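Long-range contacts in pyruvate kinase (Cryptosporidium parvum, PDB 4DRS), which probably catalyses the final step of glycolysis, passing the phosphate of phosphoenolpyruvate to ADP to yield pyruvate and ATP: residues A[49-54]-A[72-77]; A[108-113]-A[233-238]; A[115-120]-A[199-204]; A[135-140]-A[148-153]; A[268-273]-A[289-294]. All blocks are in the same frame, centred on the assembly; numbering follows the deposited sequence.

Contact 1: residues A[49-54]-A[72-77]. With ACT (acetate ion), chain G.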
# COMPACT_ATOMS: atom_id res chain seq x y z
N ILE A 49 -8.28 34.48 -7.49
CA ILE A 49 -9.11 35.61 -7.11
C ILE A 49 -8.24 36.87 -7.01
O ILE A 49 -7.18 36.84 -6.38
CB ILE A 49 -9.82 35.37 -5.76
CG1 ILE A 49 -10.70 34.12 -5.83
CG2 ILE A 49 -10.66 36.59 -5.37
CD1 ILE A 49 -11.40 33.77 -4.53
N CYS A 50 -8.68 37.95 -7.64
CA CYS A 50 -8.00 39.25 -7.54
C CYS A 50 -8.90 40.28 -6.90
O CYS A 50 -10.07 40.40 -7.28
CB CYS A 50 -7.56 39.77 -8.92
SG CYS A 50 -6.44 38.69 -9.81
N THR A 51 -8.36 41.01 -5.94
CA THR A 51 -9.08 42.09 -5.30
C THR A 51 -8.96 43.33 -6.16
O THR A 51 -7.85 43.75 -6.52
CB THR A 51 -8.52 42.38 -3.89
OG1 THR A 51 -8.52 41.16 -3.13
CG2 THR A 51 -9.35 43.43 -3.18
N ILE A 52 -10.10 43.92 -6.50
CA ILE A 52 -10.12 45.09 -7.37
C ILE A 52 -10.18 46.36 -6.54
O ILE A 52 -11.07 46.55 -5.72
CB ILE A 52 -11.28 45.05 -8.40
CG1 ILE A 52 -11.41 43.66 -9.06
CG2 ILE A 52 -11.12 46.15 -9.44
CD1 ILE A 52 -10.14 43.10 -9.68
N GLY A 53 -9.21 47.24 -6.77
CA GLY A 53 -9.17 48.53 -6.11
C GLY A 53 -8.73 49.62 -7.08
O GLY A 53 -8.76 49.41 -8.29
N PRO A 54 -8.29 50.77 -6.54
CA PRO A 54 -7.90 51.94 -7.34
C PRO A 54 -6.89 51.63 -8.45
O PRO A 54 -7.02 52.14 -9.56
CB PRO A 54 -7.29 52.89 -6.31
CG PRO A 54 -7.94 52.51 -5.02
CD PRO A 54 -8.13 51.03 -5.09
N VAL A 72 -11.88 35.17 -10.60
CA VAL A 72 -12.89 35.86 -9.80
C VAL A 72 -12.37 37.25 -9.41
O VAL A 72 -11.22 37.40 -9.00
CB VAL A 72 -13.22 35.07 -8.51
CG1 VAL A 72 -14.19 35.84 -7.63
CG2 VAL A 72 -13.78 33.69 -8.84
N ALA A 73 -13.23 38.26 -9.56
CA ALA A 73 -12.94 39.60 -9.08
C ALA A 73 -13.61 39.83 -7.72
O ALA A 73 -14.80 39.54 -7.55
CB ALA A 73 -13.39 40.65 -10.09
N ARG A 74 -12.83 40.33 -6.76
CA ARG A 74 -13.31 40.56 -5.40
C ARG A 74 -13.41 42.04 -5.07
O ARG A 74 -12.50 42.82 -5.34
CB ARG A 74 -12.38 39.87 -4.40
CG ARG A 74 -12.67 40.14 -2.93
CD ARG A 74 -11.67 39.39 -2.08
NE ARG A 74 -11.70 39.77 -0.67
CZ ARG A 74 -10.86 40.63 -0.10
NH1 ARG A 74 -9.90 41.21 -0.79
NH2 ARG A 74 -10.99 40.90 1.19
N LEU A 75 -14.55 42.40 -4.48
CA LEU A 75 -14.80 43.76 -4.04
C LEU A 75 -14.79 43.76 -2.53
O LEU A 75 -15.67 43.19 -1.89
CB LEU A 75 -16.16 44.24 -4.56
CG LEU A 75 -16.41 44.17 -6.06
CD1 LEU A 75 -17.75 44.80 -6.42
CD2 LEU A 75 -15.29 44.84 -6.84
N ASN A 76 -13.76 44.39 -1.96
CA ASN A 76 -13.65 44.52 -0.52
C ASN A 76 -14.53 45.66 -0.01
O ASN A 76 -14.18 46.83 -0.16
CB ASN A 76 -12.19 44.75 -0.12
CG ASN A 76 -11.97 44.61 1.38
OD1 ASN A 76 -12.92 44.60 2.16
ND2 ASN A 76 -10.70 44.52 1.78
N PHE A 77 -15.66 45.32 0.60
CA PHE A 77 -16.60 46.34 1.08
C PHE A 77 -16.19 46.98 2.41
O PHE A 77 -16.97 47.71 3.03
CB PHE A 77 -18.04 45.79 1.10
CG PHE A 77 -18.79 46.02 -0.19
CD1 PHE A 77 -20.03 46.66 -0.19
CD2 PHE A 77 -18.27 45.60 -1.42
CE1 PHE A 77 -20.73 46.87 -1.37
CE2 PHE A 77 -18.96 45.82 -2.60
CZ PHE A 77 -20.19 46.45 -2.58
C ACT G . -7.50 44.30 0.25
O ACT G . -8.02 43.63 1.17
OXT ACT G . -6.40 43.98 -0.24
CH3 ACT G . -8.21 45.50 -0.30
O HOH W 1 -12.45 46.16 -3.60
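Thr51 and Arg74 point the same way from neighbouring parallel strands, and the arginine runs alongside the threonine and bonds to its hydroxyl. With CG anti to the backbone N (chi1 174°) and the chain extended as far as NE, the guanidinium ends level with the hydroxyl, so Arg74 NH1 gives a hydrogen to Thr51 OG1 at 2.7 Å. The hydroxyl oxygen sits at the edge of the guanidinium, close to its plane. Leu361 O holds OG1 from the next strand, and Asp109 forms a salt bridge with NE, so the flat group is gripped at more than one corner.

Behind this pair the same face is apolar. Ile49 lies side by side with Val72, CG1 against CB at 3.8 Å, while its CG2 branch slants across Arg74 CB. On the Ala73 side, Ile52 CG1 packs on Ala73 CB at 3.7 Å, next to helix 82-97. Cys50 N to Val72 O, Arg74 N to Cys50 O (2.8 Å) and Ile52 N to Arg74 O lace the two backbones together. Where the strands part, a water takes over, donating to Ile52 O and accepting from Asn76 N at 2.7 Å.

Asn76 turns OD1 back to Ser78 N and offers ND2 to an acetate oxygen in a weak bond of 2.9 Å; the acetate methyl rests near Thr51 CG2. This is the first beta-alpha-beta unit of the TIM barrel, strand 47-51, helix 59-68 and strand 72-76, and it supplies Arg74 and Asn76 to the ADP site.

Contact 2: residues A[108-113]-A[233-238]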
# COMPACT_ATOMS: atom_id res chain seq x y z
N LEU A 108 -18.45 39.59 -3.43
CA LEU A 108 -18.58 40.66 -2.46
C LEU A 108 -18.05 40.15 -1.11
O LEU A 108 -18.51 39.13 -0.59
CB LEU A 108 -20.04 41.13 -2.36
CG LEU A 108 -20.42 42.26 -1.40
CD1 LEU A 108 -21.65 43.00 -1.90
CD2 LEU A 108 -20.65 41.73 0.01
N ASP A 109 -17.06 40.86 -0.58
CA ASP A 109 -16.43 40.53 0.70
C ASP A 109 -16.95 41.54 1.71
O ASP A 109 -16.67 42.73 1.58
CB ASP A 109 -14.90 40.62 0.56
CG ASP A 109 -14.16 40.08 1.78
OD1 ASP A 109 -14.50 40.44 2.94
OD2 ASP A 109 -13.19 39.32 1.58
N THR A 110 -17.71 41.07 2.70
CA THR A 110 -18.37 41.97 3.65
C THR A 110 -17.37 42.67 4.55
O THR A 110 -16.32 42.12 4.87
CB THR A 110 -19.42 41.25 4.54
OG1 THR A 110 -18.77 40.24 5.33
CG2 THR A 110 -20.52 40.62 3.69
N LYS A 111 -17.72 43.89 4.95
CA LYS A 111 -16.96 44.65 5.93
C LYS A 111 -16.89 43.90 7.26
O LYS A 111 -15.82 43.78 7.85
CB LYS A 111 -17.60 46.03 6.12
CG LYS A 111 -16.83 46.96 7.04
CD LYS A 111 -17.49 48.33 7.13
CE LYS A 111 -16.71 49.26 8.05
NZ LYS A 111 -17.14 50.67 7.88
N GLY A 112 -18.02 43.38 7.73
CA GLY A 112 -18.07 42.61 8.96
C GLY A 112 -17.81 43.43 10.22
O GLY A 112 -17.78 44.66 10.18
N PRO A 113 -17.62 42.74 11.36
CA PRO A 113 -17.48 43.41 12.65
C PRO A 113 -16.08 43.96 12.88
O PRO A 113 -15.37 43.50 13.78
CB PRO A 113 -17.79 42.29 13.65
CG PRO A 113 -17.37 41.04 12.96
CD PRO A 113 -17.55 41.27 11.48
N ILE A 233 -20.57 35.63 -1.79
CA ILE A 233 -20.51 36.48 -0.62
C ILE A 233 -19.42 35.91 0.29
O ILE A 233 -19.58 34.83 0.86
CB ILE A 233 -21.86 36.53 0.14
CG1 ILE A 233 -22.97 37.11 -0.74
CG2 ILE A 233 -21.72 37.36 1.42
CD1 ILE A 233 -24.37 36.89 -0.20
N ALA A 234 -18.31 36.63 0.40
CA ALA A 234 -17.27 36.27 1.34
C ALA A 234 -17.62 36.89 2.68
O ALA A 234 -17.51 38.11 2.87
CB ALA A 234 -15.90 36.74 0.86
N LEU A 235 -18.08 36.06 3.60
CA LEU A 235 -18.60 36.51 4.88
C LEU A 235 -17.45 36.65 5.88
O LEU A 235 -16.86 35.64 6.30
CB LEU A 235 -19.66 35.52 5.36
CG LEU A 235 -20.90 36.01 6.10
CD1 LEU A 235 -21.68 37.02 5.27
CD2 LEU A 235 -21.78 34.80 6.44
N SER A 236 -17.12 37.88 6.25
CA SER A 236 -16.00 38.15 7.15
C SER A 236 -16.26 37.75 8.60
O SER A 236 -17.36 37.94 9.12
CB SER A 236 -15.58 39.63 7.10
OG SER A 236 -15.08 39.97 5.83
N PHE A 237 -15.23 37.19 9.25
CA PHE A 237 -15.25 36.83 10.68
C PHE A 237 -16.40 35.91 11.11
O PHE A 237 -17.00 36.13 12.16
CB PHE A 237 -15.23 38.09 11.57
CG PHE A 237 -13.89 38.77 11.63
CD1 PHE A 237 -12.97 38.43 12.62
CD2 PHE A 237 -13.55 39.76 10.71
CE1 PHE A 237 -11.73 39.05 12.68
CE2 PHE A 237 -12.32 40.38 10.77
CZ PHE A 237 -11.40 40.03 11.75
N VAL A 238 -16.70 34.90 10.32
CA VAL A 238 -17.69 33.89 10.71
C VAL A 238 -17.15 33.12 11.91
O VAL A 238 -15.96 32.79 11.95
CB VAL A 238 -18.02 32.93 9.54
CG1 VAL A 238 -18.94 31.80 9.99
CG2 VAL A 238 -18.67 33.71 8.41
O HOH W 2 -19.46 39.44 7.90
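Asp109 and Ala234 pair across strands 105-109 and 232-235, the third and fourth strands of the TIM barrel, between which pyruvate kinases insert their small B domain. The aspartate can be followed outward from the backbone. Its CB lies 4.0 Å from Ala234 CB, and CG stays over the same methyl. There the carboxylate divides: OD2 remains 3.8 Å from Ala234 CB and takes a salt bridge from Arg74 NE, whereas OD1 reaches forward to the salt bridge with Lys270 NZ. The CG position anti to the backbone N (chi1 -171°) carries the group over the alanine and toward both cations, which would probably fix its rotation.

Ser236 OG is also close to OD1, but the angle is poor for a bond there; the hydroxyl donates instead to Thr110 O at 2.7 Å, arriving tilted out of the carbonyl plane. Two backbone bonds precede it, Ala234 N to Leu108 O and Thr110 N to Ala234 O, the latter at 3.0 Å. Farther along, Pro113 and Phe237 add an apolar touch, crossing at a slant with CG to CB 3.9 Å. Gly112 makes the turn between with a positive phi of 69°, its CA near Ser236 CB. A water links the two departing loops, accepting from Thr110 OG1 at 2.8 Å and donating to Ser236 O at 2.9 Å.

Contact 3: residues A[115-120]-A[199-204]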
# COMPACT_ATOMS: atom_id res chain seq x y z
N ILE A 115 -13.34 47.30 13.58
CA ILE A 115 -13.21 48.61 14.22
C ILE A 115 -12.17 49.41 13.45
O ILE A 115 -11.04 48.95 13.24
CB ILE A 115 -12.78 48.49 15.70
CG1 ILE A 115 -13.69 47.52 16.46
CG2 ILE A 115 -12.77 49.86 16.37
CD1 ILE A 115 -13.08 46.95 17.72
N ARG A 116 -12.55 50.62 13.03
CA ARG A 116 -11.62 51.49 12.32
C ARG A 116 -11.49 52.86 12.98
O ARG A 116 -12.39 53.29 13.72
CB ARG A 116 -12.02 51.62 10.84
CG ARG A 116 -11.77 50.36 10.02
CD ARG A 116 -11.61 50.66 8.54
NE ARG A 116 -11.39 49.44 7.74
CZ ARG A 116 -10.21 48.87 7.54
NH1 ARG A 116 -9.11 49.38 8.07
NH2 ARG A 116 -10.13 47.77 6.81
N THR A 117 -10.37 53.52 12.72
CA THR A 117 -10.14 54.89 13.20
C THR A 117 -10.80 55.90 12.25
O THR A 117 -11.21 55.54 11.14
CB THR A 117 -8.64 55.20 13.37
OG1 THR A 117 -7.94 54.90 12.15
CG2 THR A 117 -8.04 54.39 14.50
N GLY A 118 -10.91 57.14 12.70
CA GLY A 118 -11.55 58.20 11.91
C GLY A 118 -10.59 58.93 10.99
O GLY A 118 -9.46 58.48 10.76
N MET A 119 -11.05 60.06 10.47
CA MET A 119 -10.25 60.91 9.59
C MET A 119 -9.28 61.76 10.41
O MET A 119 -9.61 62.19 11.51
CB MET A 119 -11.15 61.80 8.73
CG MET A 119 -12.11 61.04 7.83
SD MET A 119 -11.31 60.14 6.49
CE MET A 119 -11.03 61.47 5.31
N LEU A 120 -8.09 62.00 9.85
CA LEU A 120 -7.05 62.75 10.55
C LEU A 120 -7.09 64.26 10.28
O LEU A 120 -8.02 64.76 9.65
CB LEU A 120 -5.66 62.16 10.25
CG LEU A 120 -5.33 60.77 10.81
CD1 LEU A 120 -4.00 60.27 10.27
CD2 LEU A 120 -5.33 60.75 12.33
N LYS A 199 -7.51 53.21 9.88
CA LYS A 199 -6.68 52.08 10.26
C LYS A 199 -7.42 51.08 11.14
O LYS A 199 -8.36 51.44 11.85
CB LYS A 199 -5.39 52.55 10.93
CG LYS A 199 -4.35 53.11 9.97
CD LYS A 199 -3.87 52.05 8.99
CE LYS A 199 -2.86 52.62 8.00
NZ LYS A 199 -2.45 51.60 6.99
N ASN A 200 -6.99 49.82 11.07
CA ASN A 200 -7.54 48.73 11.87
C ASN A 200 -7.38 49.00 13.37
O ASN A 200 -6.47 49.73 13.78
CB ASN A 200 -6.85 47.42 11.51
CG ASN A 200 -6.65 47.25 10.01
OD1 ASN A 200 -7.60 46.96 9.28
ND2 ASN A 200 -5.42 47.42 9.55
N MET A 201 -8.26 48.42 14.18
CA MET A 201 -8.14 48.51 15.63
C MET A 201 -8.46 47.17 16.26
O MET A 201 -9.35 46.45 15.81
CB MET A 201 -9.05 49.61 16.19
CG MET A 201 -8.47 50.33 17.39
SD MET A 201 -9.40 51.79 17.91
CE MET A 201 -10.40 51.10 19.22
N ASN A 202 -7.72 46.82 17.31
CA ASN A 202 -7.86 45.53 17.98
C ASN A 202 -7.93 45.67 19.49
O ASN A 202 -7.24 46.51 20.08
CB ASN A 202 -6.71 44.61 17.60
CG ASN A 202 -6.61 44.38 16.11
OD1 ASN A 202 -7.43 43.68 15.52
ND2 ASN A 202 -5.58 44.95 15.49
N LEU A 203 -8.74 44.82 20.12
CA LEU A 203 -8.88 44.79 21.57
C LEU A 203 -8.60 43.38 22.11
O LEU A 203 -9.53 42.60 22.34
CB LEU A 203 -10.28 45.27 21.99
CG LEU A 203 -10.81 46.60 21.45
CD1 LEU A 203 -12.26 46.79 21.88
CD2 LEU A 203 -9.96 47.78 21.88
N PRO A 204 -7.30 43.05 22.32
CA PRO A 204 -6.88 41.74 22.82
C PRO A 204 -7.51 41.39 24.17
O PRO A 204 -7.51 42.22 25.08
CB PRO A 204 -5.36 41.88 22.96
CG PRO A 204 -4.99 42.97 22.01
CD PRO A 204 -6.14 43.93 22.06
O HOH W 3 -7.30 47.17 6.43
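Ile115 overlaps Met201 at a slant: its CG2 branch lies 3.7 Å from Met201 CB and 3.9 Å from CE, the methionine chain having bent at its last torsion (chi3 97°) to bring the methyl back round. Farther along, Ile115 CD1 reaches the end of Leu203. The backbones hold each other only loosely beside this patch, since Met201 N to Ile115 O is a weak, strongly bent bond.

Thr117 does better. Its N donates to Lys199 O at 3.0 Å, in the carbonyl plane, and its OG1 accepts from Lys199 N at 2.9 Å, so one residue grips both backbone polar atoms of the lysine. OG1 can do this because it stands between the backbone N and the carbonyl carbon (chi1 53°), the crowded position.

Between these two attachments, to Met201 on the short strand 201-202 of the B-domain sheet and to Lys199 just before it, Arg116 swings out alongside Asn200, the guanidinium and amide planes 51° apart. A water at the guanidinium edge joins them, accepting from Arg116 NH2 at 2.9 Å and donating to Asn200 OD1 at the same length. Glu114 forms a salt bridge with NE, and Arg198 O takes NH1. Arg116 is one of the ADP-binding residues, and its carboxylate, carbonyl and water partners imply that the guanidinium is steadied in direction even with no ADP bound.

Contact 4: residues A[135-140]-A[148-153]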
# COMPACT_ATOMS: atom_id res chain seq x y z
N LYS A 135 -5.93 60.34 23.33
CA LYS A 135 -7.37 60.22 23.55
C LYS A 135 -8.02 59.58 22.32
O LYS A 135 -7.59 59.81 21.19
CB LYS A 135 -7.97 61.59 23.84
CG LYS A 135 -9.43 61.58 24.27
CD LYS A 135 -9.95 62.99 24.46
CE LYS A 135 -11.44 63.00 24.77
NZ LYS A 135 -11.96 64.39 24.96
N ILE A 136 -9.06 58.78 22.56
CA ILE A 136 -9.82 58.15 21.48
C ILE A 136 -11.32 58.32 21.74
O ILE A 136 -11.88 57.68 22.62
CB ILE A 136 -9.47 56.65 21.31
CG1 ILE A 136 -7.96 56.45 21.12
CG2 ILE A 136 -10.23 56.05 20.14
CD1 ILE A 136 -7.49 55.02 21.29
N THR A 137 -11.95 59.21 20.97
CA THR A 137 -13.38 59.47 21.10
C THR A 137 -14.21 58.51 20.23
O THR A 137 -13.69 57.94 19.27
CB THR A 137 -13.73 60.94 20.76
OG1 THR A 137 -15.15 61.15 20.89
CG2 THR A 137 -13.29 61.32 19.35
N THR A 138 -15.48 58.34 20.58
CA THR A 138 -16.40 57.51 19.81
C THR A 138 -17.25 58.36 18.85
O THR A 138 -18.06 57.83 18.08
CB THR A 138 -17.32 56.66 20.71
OG1 THR A 138 -18.10 57.51 21.56
CG2 THR A 138 -16.51 55.70 21.56
N ASP A 139 -17.05 59.67 18.91
CA ASP A 139 -17.65 60.60 17.96
C ASP A 139 -16.95 60.40 16.62
O ASP A 139 -15.92 61.03 16.35
CB ASP A 139 -17.50 62.05 18.47
CG ASP A 139 -18.29 63.05 17.64
OD1 ASP A 139 -17.92 63.31 16.48
OD2 ASP A 139 -19.28 63.61 18.16
N TYR A 140 -17.50 59.51 15.80
CA TYR A 140 -16.84 59.09 14.56
C TYR A 140 -16.65 60.23 13.55
O TYR A 140 -15.57 60.37 12.97
CB TYR A 140 -17.55 57.88 13.93
CG TYR A 140 -16.73 57.14 12.89
CD1 TYR A 140 -15.36 56.92 13.06
CD2 TYR A 140 -17.34 56.63 11.74
CE1 TYR A 140 -14.62 56.24 12.11
CE2 TYR A 140 -16.60 55.94 10.78
CZ TYR A 140 -15.24 55.75 10.97
OH TYR A 140 -14.51 55.07 10.03
N CYS A 148 -6.12 63.50 19.92
CA CYS A 148 -7.45 62.90 20.03
C CYS A 148 -7.94 62.38 18.68
O CYS A 148 -8.43 63.15 17.85
CB CYS A 148 -8.44 63.91 20.62
SG CYS A 148 -10.15 63.33 20.71
N ILE A 149 -7.81 61.07 18.48
CA ILE A 149 -8.32 60.41 17.27
C ILE A 149 -9.74 59.88 17.46
O ILE A 149 -10.27 59.89 18.58
CB ILE A 149 -7.39 59.27 16.77
CG1 ILE A 149 -7.23 58.18 17.83
CG2 ILE A 149 -6.04 59.83 16.33
CD1 ILE A 149 -6.78 56.84 17.28
N SER A 150 -10.35 59.42 16.37
CA SER A 150 -11.73 58.95 16.39
C SER A 150 -11.81 57.43 16.29
O SER A 150 -10.83 56.76 15.97
CB SER A 150 -12.52 59.61 15.26
OG SER A 150 -13.90 59.41 15.44
N CYS A 151 -13.00 56.90 16.57
CA CYS A 151 -13.24 55.46 16.59
C CYS A 151 -14.66 55.15 16.13
O CYS A 151 -15.61 55.84 16.50
CB CYS A 151 -13.01 54.92 18.01
SG CYS A 151 -13.22 53.14 18.22
N SER A 152 -14.81 54.10 15.32
CA SER A 152 -16.11 53.70 14.78
C SER A 152 -16.96 52.91 15.77
O SER A 152 -18.17 52.82 15.62
CB SER A 152 -15.92 52.89 13.50
OG SER A 152 -15.12 51.75 13.74
N TYR A 153 -16.30 52.34 16.78
CA TYR A 153 -16.95 51.46 17.75
C TYR A 153 -17.46 52.26 18.96
O TYR A 153 -16.69 52.62 19.85
CB TYR A 153 -15.95 50.36 18.15
CG TYR A 153 -16.46 49.28 19.09
CD1 TYR A 153 -17.69 48.65 18.88
CD2 TYR A 153 -15.69 48.87 20.18
CE1 TYR A 153 -18.14 47.66 19.74
CE2 TYR A 153 -16.13 47.88 21.04
CZ TYR A 153 -17.36 47.28 20.82
OH TYR A 153 -17.79 46.30 21.68
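Ser150 OG donates to Asp139 O at 2.7 Å, coming from above the carbonyl plane instead of within it, with a C=O...OG angle of 113°. The hydroxyl stands anti to its own backbone N, which throws it across to the turn and leaves it at the edge of the Tyr140 ring as well. That ring then lies over Ser152: CB of the serine is 3.9 Å from the ring centroid and almost on its normal, a CH-pi contact over the face. Ser152 OG itself is turned to Arg116 N.

Just before the tyrosine comes an ST turn, in which Thr137 OG1 accepts from Asp139 N at 3.1 Å along a nearly straight line of 168°. It ends strand 133-137, which runs parallel to 148-150, an outermost strand of the mixed sheet of the B domain. Ile149 N to Lys135 O and Thr137 N to Ile149 O, both 3.0 Å, tie the two together.

On one face Ile136 and Ile149 lie side by side, CG1 to CG1 at 3.8 Å, and the CG2 branch of Ile136 continues the apolar row onto Cys151 CB at 3.7 Å. On the opposite face Cys148 SG fits between Lys135 CD, 3.8 Å away, and the methyl of Thr137. The lysine chain is fully extended past the sulfur, and its ammonium makes a cation-pi contact with Phe184.

Contact 5: residues A[268-273]-A[289-294]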
# COMPACT_ATOMS: atom_id res chain seq x y z
N ILE A 268 -19.30 31.98 1.16
CA ILE A 268 -17.94 31.57 1.46
C ILE A 268 -17.57 32.16 2.81
O ILE A 268 -17.45 33.38 2.95
CB ILE A 268 -16.97 32.01 0.34
CG1 ILE A 268 -17.41 31.37 -0.99
CG2 ILE A 268 -15.53 31.63 0.68
CD1 ILE A 268 -16.70 31.93 -2.20
N SER A 269 -17.43 31.31 3.82
CA SER A 269 -17.15 31.78 5.17
C SER A 269 -15.65 31.96 5.38
O SER A 269 -14.86 31.07 5.04
CB SER A 269 -17.73 30.82 6.20
OG SER A 269 -19.14 30.82 6.13
N LYS A 270 -15.29 33.11 5.92
CA LYS A 270 -13.90 33.45 6.20
C LYS A 270 -13.57 33.12 7.64
O LYS A 270 -14.16 33.68 8.57
CB LYS A 270 -13.64 34.93 5.93
CG LYS A 270 -13.75 35.32 4.46
CD LYS A 270 -13.87 36.82 4.27
CE LYS A 270 -12.62 37.55 4.72
NZ LYS A 270 -12.82 39.02 4.64
N ILE A 271 -12.63 32.20 7.81
CA ILE A 271 -12.10 31.86 9.12
C ILE A 271 -10.96 32.82 9.40
O ILE A 271 -9.90 32.75 8.78
CB ILE A 271 -11.64 30.39 9.18
CG1 ILE A 271 -12.73 29.44 8.64
CG2 ILE A 271 -11.19 30.01 10.59
CD1 ILE A 271 -14.07 29.55 9.35
N GLU A 272 -11.20 33.74 10.33
CA GLU A 272 -10.29 34.85 10.59
C GLU A 272 -9.92 34.99 12.07
O GLU A 272 -9.23 35.93 12.45
CB GLU A 272 -10.92 36.17 10.13
CG GLU A 272 -11.12 36.30 8.63
CD GLU A 272 -11.59 37.68 8.24
OE1 GLU A 272 -10.76 38.61 8.18
OE2 GLU A 272 -12.80 37.83 7.98
N ASN A 273 -10.41 34.08 12.90
CA ASN A 273 -10.11 34.10 14.33
C ASN A 273 -10.26 32.74 15.00
O ASN A 273 -10.71 31.77 14.37
CB ASN A 273 -10.92 35.19 15.06
CG ASN A 273 -12.41 34.91 15.08
OD1 ASN A 273 -12.89 33.83 14.74
ND2 ASN A 273 -13.17 35.92 15.50
N GLY A 289 -18.41 27.20 0.81
CA GLY A 289 -16.96 27.24 0.70
C GLY A 289 -16.31 27.91 1.89
O GLY A 289 -16.99 28.55 2.70
N ILE A 290 -14.99 27.76 2.00
CA ILE A 290 -14.20 28.36 3.07
C ILE A 290 -13.09 29.26 2.51
O ILE A 290 -12.46 28.94 1.50
CB ILE A 290 -13.59 27.27 3.99
CG1 ILE A 290 -14.68 26.58 4.83
CG2 ILE A 290 -12.47 27.82 4.88
CD1 ILE A 290 -15.45 27.48 5.77
N MET A 291 -12.87 30.39 3.17
CA MET A 291 -11.69 31.21 2.94
C MET A 291 -10.85 31.27 4.21
O MET A 291 -11.36 31.58 5.29
CB MET A 291 -12.07 32.61 2.48
CG MET A 291 -10.89 33.50 2.11
SD MET A 291 -11.35 35.20 1.69
CE MET A 291 -12.40 34.96 0.25
N VAL A 292 -9.57 30.95 4.08
CA VAL A 292 -8.61 31.10 5.16
C VAL A 292 -7.88 32.43 4.96
O VAL A 292 -7.16 32.60 3.97
CB VAL A 292 -7.60 29.94 5.21
CG1 VAL A 292 -6.61 30.14 6.34
CG2 VAL A 292 -8.33 28.61 5.36
N ALA A 293 -8.10 33.36 5.88
CA ALA A 293 -7.55 34.72 5.77
C ALA A 293 -6.87 35.20 7.05
O ALA A 293 -7.07 34.63 8.13
CB ALA A 293 -8.65 35.69 5.34
N ARG A 294 -6.09 36.27 6.92
CA ARG A 294 -5.25 36.81 7.99
C ARG A 294 -6.03 37.14 9.26
O ARG A 294 -5.76 36.58 10.33
CB ARG A 294 -4.48 38.04 7.47
CG ARG A 294 -3.12 38.27 8.11
CD ARG A 294 -2.05 38.61 7.07
NE ARG A 294 -0.73 38.84 7.67
CZ ARG A 294 0.42 38.86 7.00
NH1 ARG A 294 0.44 38.65 5.69
NH2 ARG A 294 1.55 39.09 7.64
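Glu272 lies against Ala293, CG to CB 4.2 Å, and its aliphatic part carries a flat carboxylate on beyond the alanine. At the end of that group OE2 meets Lys270 NZ in a 3.5 Å salt bridge and also accepts from Phe237 N, so both partners meet the same oxygen.

Lys270 and Met291 run side by side on the inner face of the sheet. Met291 SD touches Lys270 CG at 3.7 Å and stays close to CD and CE, so the sulfur flanks the aliphatic part of the lysine. A bend at chi3 (65°) turns NZ to Ser236 OG and to Asp109, its closer ionic partner. Deeper on this face Ile268 CG2 meets Met291 CB. On the outer face Ile271 CG1 crosses Ile290 CG2 at 4.1 Å, under helices 280-286 and 306-320.

Backbone bonds run from Ser269 N to Gly289 O, Met291 N to Ser269 O (2.8 Å) and Ile271 N to Met291 O; the last rung, Ala293 N to Ile271 O, is weak at 3.5 Å. These are the fifth and sixth strands of the TIM barrel, with Lys270 and Met291 facing its interior and Ile271 and Ile290 the surrounding helices.

How the contacts relate
Contacts 1, 2 and 5 share the eight-stranded parallel barrel. Contact 1 pairs its first and second strands, contact 2 the third and fourth, contact 5 the fifth and sixth. Centres of contacts 1 and 2 are about 13 Å apart, those of 2 and 5 about 9 Å, and salt bridges of Asp109 link all three. Contacts 3 and 4, also about 9 Å apart, lie in the small B domain and both reach its mixed sheet; along the chain both fall between the two segments of contact 2, and contact 4 between those of contact 3. Arg116 of that domain and Arg74 and Asn76 of the barrel are ADP-binding residues, although no ADP is bound here, so the nucleotide site spans both units.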